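Local coordinates for periplasmic beta-glucosidase (Pseudomonas aeruginosa, PDB 6R5T), which probably hydrolyses terminal, non-reducing beta-D-glucosyl residues, releasing beta-D-glucose in the periplasm, at residues Ser254-Val259 against Asn286-Leu291; Gly21-Val26 against Asp290-Trp295; Ala174-Ala179 against Ala218-Leu223. The protein carries 1 engineered substitution. All blocks are in the same frame, centred on the assembly; numbering follows the deposited sequence.

In the fold
Following the chain from the N terminus, residues 21-26 bring in the first strand of a TIM barrel, whose partner in contact 2, residues 290-295, arrives only after the whole barrel has been traced. Nested inside that long loop, contact 3 joins the neighbouring parallel strands 172-178 and 218-221. Contact 1 follows in series, linking the turn after strand 251-253 to the last strand, 286-287, and it ends on the same stretch as contact 2, with which it shares D290 and L291; these two lie where the barrel closes. Contacts 1 and 3 both touch the bound glucose, and N255 ND2 bonds V221 O between them; contact 2 lies farther from the sugar.

Contact 1 of 3, residues Ser254-Val259 against Asn286-Leu291; sequences SNHGAV and NMNDDL. Engineered in segment 254-259: N255 (natural residue Asp). With BGC (beta-D-glucopyranose), chain C; GAL (beta-D-galactopyranose), chain B.
S254 and M287 make the tight end of this contact: OG of S254 accepts the M287 N-H at 2.9 Å in an almost straight bond (172°). With chi1 at 87°, OG sits between its own backbone N and carbonyl carbon, from where it also donates to N255 O at 2.9 Å. A258 N reaches that oxygen from the opposite face, closing a type II beta turn over N255-A258. G257, with positive phi, adds a backbone bond from its N to M287 O at 3.2 Å. Beyond strand 286-287, D289 OD1 accepts from L291 N (3.1 Å), an Asx turn, and from N286 ND2 (2.8 Å) on the opposite face of the carboxylate, while OD2 meets K260 N and a water 2.7 Å away that also accepts from V259 N. V259 CG1 and L291 CD2 pack as they slide past each other in opposite directions.

The crest of the turn, H256 and G257, is more open, both residues being partly exposed. The H256 ring lies beside the N288 amide, their planes 42° apart, with N288 CB over one ring face, 4.1 Å from its centroid; M287 SD approaches the ring only obliquely. H256 O has a weak bond to R585 of the second subunit. N255, H256 and M287 line the glycan pocket. N255, engineered in place of the natural aspartate, brings OD1 to 3.3 Å from glucose C5, the same oxygen accepting from H256 N. The turn after strand 251-253 is thus fixed against the end of strand 286-287 by backbone and buried polar bonds, and the dense set of N-H donors round D289 would probably stabilise its carboxylate in the charged form.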
loop_
_atom_site.group_PDB
_atom_site.type_symbol
_atom_site.label_atom_id
_atom_site.label_comp_id
_atom_site.label_asym_id
_atom_site.label_seq_id
_atom_site.Cartn_x
_atom_site.Cartn_y
_atom_site.Cartn_z
ATOM N N SER A 254 -11.127 -25.641 2.014
ATOM C CA SER A 254 -11.443 -24.392 1.301
ATOM C C SER A 254 -12.133 -23.436 2.261
ATOM O O SER A 254 -12.747 -23.793 3.284
ATOM C CB SER A 254 -12.295 -24.637 0.099
ATOM O OG SER A 254 -13.655 -24.622 0.486
ATOM N N ASN A 255 -12.062 -22.178 1.899
ATOM C CA ASN A 255 -12.870 -21.181 2.581
ATOM C C ASN A 255 -14.287 -21.217 2.023
ATOM O O ASN A 255 -14.649 -21.997 1.089
ATOM C CB ASN A 255 -12.141 -19.842 2.444
ATOM C CG ASN A 255 -12.179 -19.016 3.694
ATOM O OD1 ASN A 255 -13.272 -18.746 4.172
ATOM N ND2 ASN A 255 -10.986 -18.614 4.182
ATOM N N HIS A 256 -15.091 -20.326 2.507
ATOM C CA HIS A 256 -16.549 -20.436 2.381
ATOM C C HIS A 256 -16.991 -20.009 0.978
ATOM O O HIS A 256 -16.850 -18.835 0.654
ATOM C CB HIS A 256 -17.132 -19.581 3.490
ATOM C CG HIS A 256 -18.586 -19.753 3.581
ATOM N ND1 HIS A 256 -19.450 -19.336 2.586
ATOM C CD2 HIS A 256 -19.344 -20.342 4.541
ATOM C CE1 HIS A 256 -20.682 -19.674 2.922
ATOM N NE2 HIS A 256 -20.641 -20.255 4.126
ATOM N N GLY A 257 -17.432 -20.928 0.100
ATOM C CA GLY A 257 -17.747 -20.569 -1.285
ATOM C C GLY A 257 -16.499 -20.262 -2.139
ATOM O O GLY A 257 -16.628 -19.718 -3.218
ATOM N N ALA A 258 -15.308 -20.566 -1.635
ATOM C CA ALA A 258 -14.031 -20.194 -2.299
ATOM C C ALA A 258 -13.870 -20.910 -3.646
ATOM O O ALA A 258 -13.309 -20.315 -4.573
ATOM C CB ALA A 258 -12.877 -20.530 -1.397
ATOM N N VAL A 259 -14.287 -22.170 -3.749
ATOM C CA VAL A 259 -14.152 -22.878 -5.052
ATOM C C VAL A 259 -14.996 -22.148 -6.094
ATOM O O VAL A 259 -14.524 -21.816 -7.188
ATOM C CB VAL A 259 -14.500 -24.370 -4.932
ATOM C CG1 VAL A 259 -14.439 -25.014 -6.291
ATOM C CG2 VAL A 259 -13.600 -25.069 -3.910
ATOM N N ASN A 286 -14.370 -29.135 0.588
ATOM C CA ASN A 286 -15.134 -28.059 -0.081
ATOM C C ASN A 286 -16.178 -27.498 0.871
ATOM O O ASN A 286 -17.154 -28.204 1.211
ATOM C CB ASN A 286 -15.724 -28.682 -1.341
ATOM C CG ASN A 286 -16.681 -27.850 -2.157
ATOM O OD1 ASN A 286 -17.614 -28.448 -2.740
ATOM N ND2 ASN A 286 -16.432 -26.546 -2.257
ATOM N N MET A 287 -15.982 -26.249 1.281
ATOM C CA MET A 287 -16.891 -25.576 2.245
ATOM C C MET A 287 -18.067 -24.944 1.514
ATOM O O MET A 287 -17.895 -24.004 0.690
ATOM C CB MET A 287 -16.118 -24.570 3.106
ATOM C CG MET A 287 -16.896 -23.952 4.215
ATOM S SD MET A 287 -15.721 -22.899 5.180
ATOM C CE MET A 287 -16.293 -23.128 6.856
ATOM N N ASN A 288 -19.244 -25.448 1.849
ATOM C CA ASN A 288 -20.610 -24.936 1.625
ATOM C C ASN A 288 -21.088 -24.927 0.171
ATOM O O ASN A 288 -22.272 -25.125 0.012
ATOM C CB ASN A 288 -20.799 -23.607 2.345
ATOM C CG ASN A 288 -22.082 -23.639 3.157
ATOM O OD1 ASN A 288 -22.392 -24.578 3.925
ATOM N ND2 ASN A 288 -22.894 -22.642 2.883
ATOM N N ASP A 289 -20.282 -24.689 -0.877
ATOM C CA ASP A 289 -20.871 -24.410 -2.218
ATOM C C ASP A 289 -21.273 -25.698 -2.962
ATOM O O ASP A 289 -21.979 -25.587 -3.981
ATOM C CB ASP A 289 -20.017 -23.466 -3.064
ATOM C CG ASP A 289 -18.628 -23.957 -3.336
ATOM O OD1 ASP A 289 -18.486 -25.163 -3.559
ATOM O OD2 ASP A 289 -17.710 -23.083 -3.410
ATOM N N ASP A 290 -20.882 -26.861 -2.445
ATOM C CA ASP A 290 -21.233 -28.196 -2.987
ATOM C C ASP A 290 -20.713 -28.427 -4.397
ATOM O O ASP A 290 -21.158 -29.376 -5.024
ATOM C CB ASP A 290 -22.741 -28.420 -2.909
ATOM C CG ASP A 290 -23.210 -28.675 -1.499
ATOM O OD1 ASP A 290 -22.376 -28.911 -0.609
ATOM O OD2 ASP A 290 -24.425 -28.607 -1.303
ATOM N N LEU A 291 -19.729 -27.669 -4.857
ATOM C CA LEU A 291 -19.224 -27.885 -6.224
ATOM C C LEU A 291 -18.571 -29.261 -6.321
ATOM O O LEU A 291 -18.711 -29.890 -7.371
ATOM C CB LEU A 291 -18.241 -26.781 -6.620
ATOM C CG LEU A 291 -18.867 -25.665 -7.442
ATOM C CD1 LEU A 291 -19.985 -25.000 -6.691
ATOM C CD2 LEU A 291 -17.834 -24.625 -7.850
HETATM C C2 BGC C . -13.807 -18.565 8.919
HETATM C C3 BGC C . -14.935 -19.096 8.012
HETATM C C4 BGC C . -15.681 -17.840 7.485
HETATM C C5 BGC C . -14.654 -17.023 6.682
HETATM C C6 BGC C . -15.220 -15.726 6.148
HETATM C C1 BGC C . -12.909 -17.625 8.107
HETATM O O1 BGC C . -12.008 -17.116 9.040
HETATM O O2 BGC C . -12.985 -19.579 9.486
HETATM O O3 BGC C . -15.842 -19.882 8.811
HETATM O O4 BGC C . -16.738 -18.292 6.622
HETATM O O5 BGC C . -13.677 -16.554 7.563
HETATM O O6 BGC C . -14.223 -15.038 5.384
HETATM C C1 GAL B . -18.064 -17.903 6.996
HETATM C C2 GAL B . -18.493 -18.490 8.355
HETATM C C3 GAL B . -19.948 -18.078 8.607
HETATM C C4 GAL B . -20.025 -16.533 8.576
HETATM C C5 GAL B . -19.459 -16.041 7.229
HETATM C C6 GAL B . -19.374 -14.520 7.176
HETATM O O2 GAL B . -18.362 -19.902 8.317
HETATM O O3 GAL B . -20.318 -18.561 9.915
HETATM O O4 GAL B . -19.194 -16.094 9.677
HETATM O O5 GAL B . -18.074 -16.489 7.018
HETATM O O6 GAL B . -18.770 -14.123 5.920
HETATM O O HOH W 1 -15.772 -23.690 -1.581
#

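Contact 2 of 3, residues Gly21-Val26 against Asp290-Trp295; sequences GQLRLV and DLYSTW
R24 reaches across to D290 with a fully stretched side chain, whose atoms pass in turn along S293 OG and D290 OD1. Its CB passes S293 OG at 4.1 Å; CG, anti to the backbone N (chi1 -173°), lies 3.6 Å from D290 OD1; and CD lies 3.6 Å from both S293 OG and D290 OD1. At the end, NE donates at 2.8 Å to D290 OD1, which lies in the guanidinium plane at its edge, while NH2 gives a second, more bent bond to D290 OD2 at 3.0 Å. This two-pronged, side-on salt bridge is not coplanar: guanidinium and carboxylate are turned 65° apart, and both oxygens are met from above the carboxylate plane. NH1 has a further salt bridge to D40, and D290 OD2 also bonds H32. In the TIM barrel this pair lies at the seam, where the first strand, 24-26, meets the last, 286-287, and D290 takes the N-cap position of the helix that follows, although its side chain makes no capping bond. V26 CG1 rests against D290 OD1 at 3.6 Å. On the apolar flank, L23 crosses Y292 at about a right angle, its CD1 coming 4.0 Å from CD2 of the ring, whose hydroxyl bonds V283 O.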
loop_
_atom_site.group_PDB
_atom_site.type_symbol
_atom_site.label_atom_id
_atom_site.label_comp_id
_atom_site.label_asym_id
_atom_site.label_seq_id
_atom_site.Cartn_x
_atom_site.Cartn_y
_atom_site.Cartn_z
ATOM N N GLY A 21 -18.393 -37.846 -0.906
ATOM C CA GLY A 21 -19.204 -37.365 0.230
ATOM C C GLY A 21 -18.342 -36.881 1.390
ATOM O O GLY A 21 -18.713 -35.949 2.092
ATOM N N GLN A 22 -17.221 -37.528 1.625
ATOM C CA GLN A 22 -16.293 -37.173 2.723
ATOM C C GLN A 22 -15.751 -35.753 2.546
ATOM O O GLN A 22 -15.381 -35.148 3.581
ATOM C CB GLN A 22 -15.144 -38.149 2.825
ATOM C CG GLN A 22 -15.643 -39.502 3.386
ATOM C CD GLN A 22 -16.221 -39.327 4.762
ATOM O OE1 GLN A 22 -15.501 -38.914 5.680
ATOM N NE2 GLN A 22 -17.517 -39.586 4.914
ATOM N N LEU A 23 -15.752 -35.247 1.325
ATOM C CA LEU A 23 -15.096 -33.945 1.031
ATOM C C LEU A 23 -16.077 -32.805 1.280
ATOM O O LEU A 23 -15.665 -31.628 1.160
ATOM C CB LEU A 23 -14.590 -33.936 -0.407
ATOM C CG LEU A 23 -13.768 -35.161 -0.829
ATOM C CD1 LEU A 23 -13.275 -34.966 -2.231
ATOM C CD2 LEU A 23 -12.627 -35.446 0.153
ATOM N N ARG A 24 -17.312 -33.102 1.649
ATOM C CA ARG A 24 -18.357 -32.072 1.725
ATOM C C ARG A 24 -18.470 -31.556 3.144
ATOM O O ARG A 24 -18.757 -32.344 4.067
ATOM C CB ARG A 24 -19.678 -32.671 1.271
ATOM C CG ARG A 24 -20.771 -31.647 1.149
ATOM C CD ARG A 24 -21.970 -32.272 0.487
ATOM N NE ARG A 24 -23.094 -31.367 0.431
ATOM C CZ ARG A 24 -24.357 -31.692 0.665
ATOM N NH1 ARG A 24 -24.664 -32.930 0.995
ATOM N NH2 ARG A 24 -25.315 -30.780 0.581
ATOM N N LEU A 25 -18.201 -30.246 3.316
ATOM C CA LEU A 25 -18.296 -29.556 4.612
ATOM C C LEU A 25 -19.416 -28.529 4.509
ATOM O O LEU A 25 -19.332 -27.652 3.655
ATOM C CB LEU A 25 -16.954 -28.889 4.874
ATOM C CG LEU A 25 -16.908 -27.886 6.010
ATOM C CD1 LEU A 25 -17.223 -28.556 7.317
ATOM C CD2 LEU A 25 -15.502 -27.240 6.068
ATOM N N VAL A 26 -20.434 -28.656 5.343
ATOM C CA VAL A 26 -21.644 -27.809 5.206
ATOM C C VAL A 26 -22.115 -27.321 6.566
ATOM O O VAL A 26 -21.775 -27.899 7.583
ATOM C CB VAL A 26 -22.779 -28.559 4.488
ATOM C CG1 VAL A 26 -22.476 -28.752 3.033
ATOM C CG2 VAL A 26 -23.051 -29.882 5.161
ATOM N N ASP A 290 -20.882 -26.861 -2.445
ATOM C CA ASP A 290 -21.233 -28.196 -2.987
ATOM C C ASP A 290 -20.713 -28.427 -4.397
ATOM O O ASP A 290 -21.158 -29.376 -5.024
ATOM C CB ASP A 290 -22.741 -28.420 -2.909
ATOM C CG ASP A 290 -23.210 -28.675 -1.499
ATOM O OD1 ASP A 290 -22.376 -28.911 -0.609
ATOM O OD2 ASP A 290 -24.425 -28.607 -1.303
ATOM N N LEU A 291 -19.729 -27.669 -4.857
ATOM C CA LEU A 291 -19.224 -27.885 -6.224
ATOM C C LEU A 291 -18.571 -29.261 -6.321
ATOM O O LEU A 291 -18.711 -29.890 -7.371
ATOM C CB LEU A 291 -18.241 -26.781 -6.620
ATOM C CG LEU A 291 -18.867 -25.665 -7.442
ATOM C CD1 LEU A 291 -19.985 -25.000 -6.691
ATOM C CD2 LEU A 291 -17.834 -24.625 -7.850
ATOM N N TYR A 292 -17.884 -29.730 -5.284
ATOM C CA TYR A 292 -17.181 -31.025 -5.379
ATOM C C TYR A 292 -18.212 -32.152 -5.612
ATOM O O TYR A 292 -18.001 -32.995 -6.492
ATOM C CB TYR A 292 -16.339 -31.334 -4.150
ATOM C CG TYR A 292 -14.961 -30.714 -4.118
ATOM C CD1 TYR A 292 -14.662 -29.575 -4.854
ATOM C CD2 TYR A 292 -13.987 -31.227 -3.295
ATOM C CE1 TYR A 292 -13.386 -29.032 -4.826
ATOM C CE2 TYR A 292 -12.708 -30.690 -3.247
ATOM C CZ TYR A 292 -12.405 -29.608 -4.039
ATOM O OH TYR A 292 -11.165 -29.050 -4.007
ATOM N N SER A 293 -19.268 -32.185 -4.814
ATOM C CA SER A 293 -20.299 -33.232 -4.964
ATOM C C SER A 293 -20.987 -33.112 -6.318
ATOM O O SER A 293 -21.386 -34.138 -6.878
ATOM C CB SER A 293 -21.281 -33.138 -3.856
ATOM O OG SER A 293 -20.673 -33.523 -2.623
ATOM N N THR A 294 -21.146 -31.904 -6.847
ATOM C CA THR A 294 -21.872 -31.677 -8.123
ATOM C C THR A 294 -20.999 -32.106 -9.303
ATOM O O THR A 294 -21.521 -32.639 -10.284
ATOM C CB THR A 294 -22.297 -30.208 -8.247
ATOM O OG1 THR A 294 -23.080 -29.852 -7.102
ATOM C CG2 THR A 294 -23.019 -29.912 -9.549
ATOM N N TRP A 295 -19.683 -31.859 -9.265
ATOM C CA TRP A 295 -18.859 -31.922 -10.485
ATOM C C TRP A 295 -17.771 -32.983 -10.449
ATOM O O TRP A 295 -17.292 -33.322 -11.524
ATOM C CB TRP A 295 -18.227 -30.548 -10.799
ATOM C CG TRP A 295 -19.288 -29.576 -11.133
ATOM C CD1 TRP A 295 -19.737 -28.574 -10.345
ATOM C CD2 TRP A 295 -20.084 -29.528 -12.333
ATOM N NE1 TRP A 295 -20.701 -27.864 -10.992
ATOM C CE2 TRP A 295 -20.954 -28.430 -12.199
ATOM C CE3 TRP A 295 -20.124 -30.272 -13.516
ATOM C CZ2 TRP A 295 -21.887 -28.072 -13.182
ATOM C CZ3 TRP A 295 -21.044 -29.903 -14.494
ATOM C CH2 TRP A 295 -21.906 -28.828 -14.319
#

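Contact 3 of 3, residues Ala174-Ala179 against Ala218-Leu223; sequences AVKHFA and AVMVSL. With BGC (beta-D-glucopyranose), chain C.
A174 and A218 meet through their methyls, CB to CB at 3.7 Å, small bumps side by side on one face of two parallel strands. On the other face V175 CG1 leans against V219 CG2, and V219 CG1, anti to the backbone N (chi1 170°), meets F178 CB at 3.4 Å; the beta bulge between V175 and F178 pairs F178 with V221. Farther on, S222 CB packs on H177 CB at 3.7 Å. Backbone bonds run from M220 N to V175 O, F178 N to M220 O and S222 N to F178 O.

K176, H177 and M220 line the glycan pocket. K176 and M220 touch at CB, then part. The extended lysine carries NZ to glucose O1 (2.8 Å) and O2 (3.0 Å), its CG lying over the H177 ring; H177 NE2 bonds the same O1 at 2.7 Å, and M220 SD comes to 3.5 Å from O2. Peptides before H177 and A179 are cis, the first probably helping both side chains reach O1. Strand 172-178 sits between 218-221 and 121-122; helices 197-204 and 206-213 complete a parallel beta-alpha-beta connection to 218-221, F178 and V221 packing against helix 235-245 and V175 against helix 206-213.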
loop_
_atom_site.group_PDB
_atom_site.type_symbol
_atom_site.label_atom_id
_atom_site.label_comp_id
_atom_site.label_asym_id
_atom_site.label_seq_id
_atom_site.Cartn_x
_atom_site.Cartn_y
_atom_site.Cartn_z
ATOM N N ALA A 174 -7.271 -25.854 12.711
ATOM C CA ALA A 174 -7.221 -25.572 11.275
ATOM C C ALA A 174 -6.640 -24.145 11.146
ATOM O O ALA A 174 -7.381 -23.200 11.232
ATOM C CB ALA A 174 -8.589 -25.705 10.638
ATOM N N VAL A 175 -5.331 -24.082 10.982
ATOM C CA VAL A 175 -4.583 -22.799 10.895
ATOM C C VAL A 175 -5.085 -22.059 9.649
ATOM O O VAL A 175 -5.359 -22.666 8.597
ATOM C CB VAL A 175 -3.066 -22.979 10.909
ATOM C CG1 VAL A 175 -2.531 -23.813 9.760
ATOM C CG2 VAL A 175 -2.379 -21.624 10.973
ATOM N N LYS A 176 -5.190 -20.733 9.772
ATOM C CA LYS A 176 -5.775 -19.922 8.655
ATOM C C LYS A 176 -5.046 -18.567 8.636
ATOM O O LYS A 176 -4.402 -18.218 9.624
ATOM C CB LYS A 176 -7.282 -19.780 8.852
ATOM C CG LYS A 176 -7.734 -18.902 10.007
ATOM C CD LYS A 176 -9.218 -18.978 10.248
ATOM C CE LYS A 176 -9.739 -18.021 11.272
ATOM N NZ LYS A 176 -11.187 -18.265 11.492
ATOM N N HIS A 177 -5.115 -17.823 7.541
ATOM C CA HIS A 177 -5.741 -18.125 6.262
ATOM C C HIS A 177 -4.603 -18.323 5.255
ATOM O O HIS A 177 -3.893 -17.364 4.959
ATOM C CB HIS A 177 -6.656 -16.991 5.819
ATOM C CG HIS A 177 -7.750 -16.656 6.767
ATOM N ND1 HIS A 177 -7.586 -15.692 7.745
ATOM C CD2 HIS A 177 -9.029 -17.100 6.836
ATOM C CE1 HIS A 177 -8.759 -15.589 8.376
ATOM N NE2 HIS A 177 -9.618 -16.428 7.878
ATOM N N PHE A 178 -4.378 -19.541 4.772
ATOM C CA PHE A 178 -3.165 -19.858 3.981
ATOM C C PHE A 178 -3.449 -19.407 2.561
ATOM O O PHE A 178 -4.265 -20.053 1.872
ATOM C CB PHE A 178 -2.926 -21.362 4.093
ATOM C CG PHE A 178 -1.611 -21.813 3.541
ATOM C CD1 PHE A 178 -0.432 -21.357 4.072
ATOM C CD2 PHE A 178 -1.559 -22.762 2.527
ATOM C CE1 PHE A 178 0.788 -21.824 3.604
ATOM C CE2 PHE A 178 -0.339 -23.190 2.014
ATOM C CZ PHE A 178 0.846 -22.725 2.562
ATOM N N ALA A 179 -2.833 -18.302 2.065
ATOM C CA ALA A 179 -1.807 -17.524 2.747
ATOM C C ALA A 179 -1.899 -16.065 2.301
ATOM O O ALA A 179 -2.398 -15.775 1.221
ATOM C CB ALA A 179 -0.428 -18.062 2.409
ATOM N N ALA A 218 -5.039 -29.360 10.328
ATOM C CA ALA A 218 -5.720 -28.827 9.138
ATOM C C ALA A 218 -5.205 -27.431 8.790
ATOM O O ALA A 218 -4.631 -26.752 9.631
ATOM C CB ALA A 218 -7.201 -28.823 9.327
ATOM N N VAL A 219 -5.373 -27.102 7.518
ATOM C CA VAL A 219 -5.054 -25.750 7.009
ATOM C C VAL A 219 -6.276 -25.214 6.251
ATOM O O VAL A 219 -6.787 -25.901 5.358
ATOM C CB VAL A 219 -3.818 -25.806 6.100
ATOM C CG1 VAL A 219 -3.641 -24.456 5.367
ATOM C CG2 VAL A 219 -2.599 -26.218 6.850
ATOM N N MET A 220 -6.745 -24.007 6.592
ATOM C CA MET A 220 -7.847 -23.343 5.876
ATOM C C MET A 220 -7.236 -22.384 4.848
ATOM O O MET A 220 -6.423 -21.535 5.223
ATOM C CB MET A 220 -8.799 -22.599 6.810
ATOM C CG MET A 220 -9.877 -21.985 6.007
ATOM S SD MET A 220 -11.079 -21.132 7.026
ATOM C CE MET A 220 -12.202 -22.518 7.246
ATOM N N VAL A 221 -7.591 -22.588 3.598
ATOM C CA VAL A 221 -7.057 -21.830 2.445
ATOM C C VAL A 221 -7.727 -20.455 2.390
ATOM O O VAL A 221 -8.899 -20.324 2.708
ATOM C CB VAL A 221 -7.197 -22.666 1.170
ATOM C CG1 VAL A 221 -6.619 -21.912 -0.005
ATOM C CG2 VAL A 221 -6.502 -24.016 1.382
ATOM N N SER A 222 -6.973 -19.448 1.990
ATOM C CA SER A 222 -7.457 -18.053 1.957
ATOM C C SER A 222 -8.287 -17.729 0.719
ATOM O O SER A 222 -8.348 -18.504 -0.260
ATOM C CB SER A 222 -6.276 -17.147 2.118
ATOM O OG SER A 222 -5.486 -17.145 0.955
ATOM N N LEU A 223 -8.905 -16.556 0.748
ATOM C CA LEU A 223 -9.813 -16.098 -0.319
ATOM C C LEU A 223 -9.118 -15.228 -1.360
ATOM O O LEU A 223 -9.765 -14.962 -2.376
ATOM C CB LEU A 223 -10.938 -15.308 0.341
ATOM C CG LEU A 223 -11.970 -16.113 1.133
ATOM C CD1 LEU A 223 -12.832 -15.135 1.942
ATOM C CD2 LEU A 223 -12.836 -16.923 0.221
HETATM C C2 BGC C . -13.807 -18.565 8.919
HETATM C C3 BGC C . -14.935 -19.096 8.012
HETATM C C4 BGC C . -15.681 -17.840 7.485
HETATM C C5 BGC C . -14.654 -17.023 6.682
HETATM C C6 BGC C . -15.220 -15.726 6.148
HETATM C C1 BGC C . -12.909 -17.625 8.107
HETATM O O1 BGC C . -12.008 -17.116 9.040
HETATM O O2 BGC C . -12.985 -19.579 9.486
HETATM O O3 BGC C . -15.842 -19.882 8.811
HETATM O O4 BGC C . -16.738 -18.292 6.622
HETATM O O5 BGC C . -13.677 -16.554 7.563
HETATM O O6 BGC C . -14.223 -15.038 5.384
#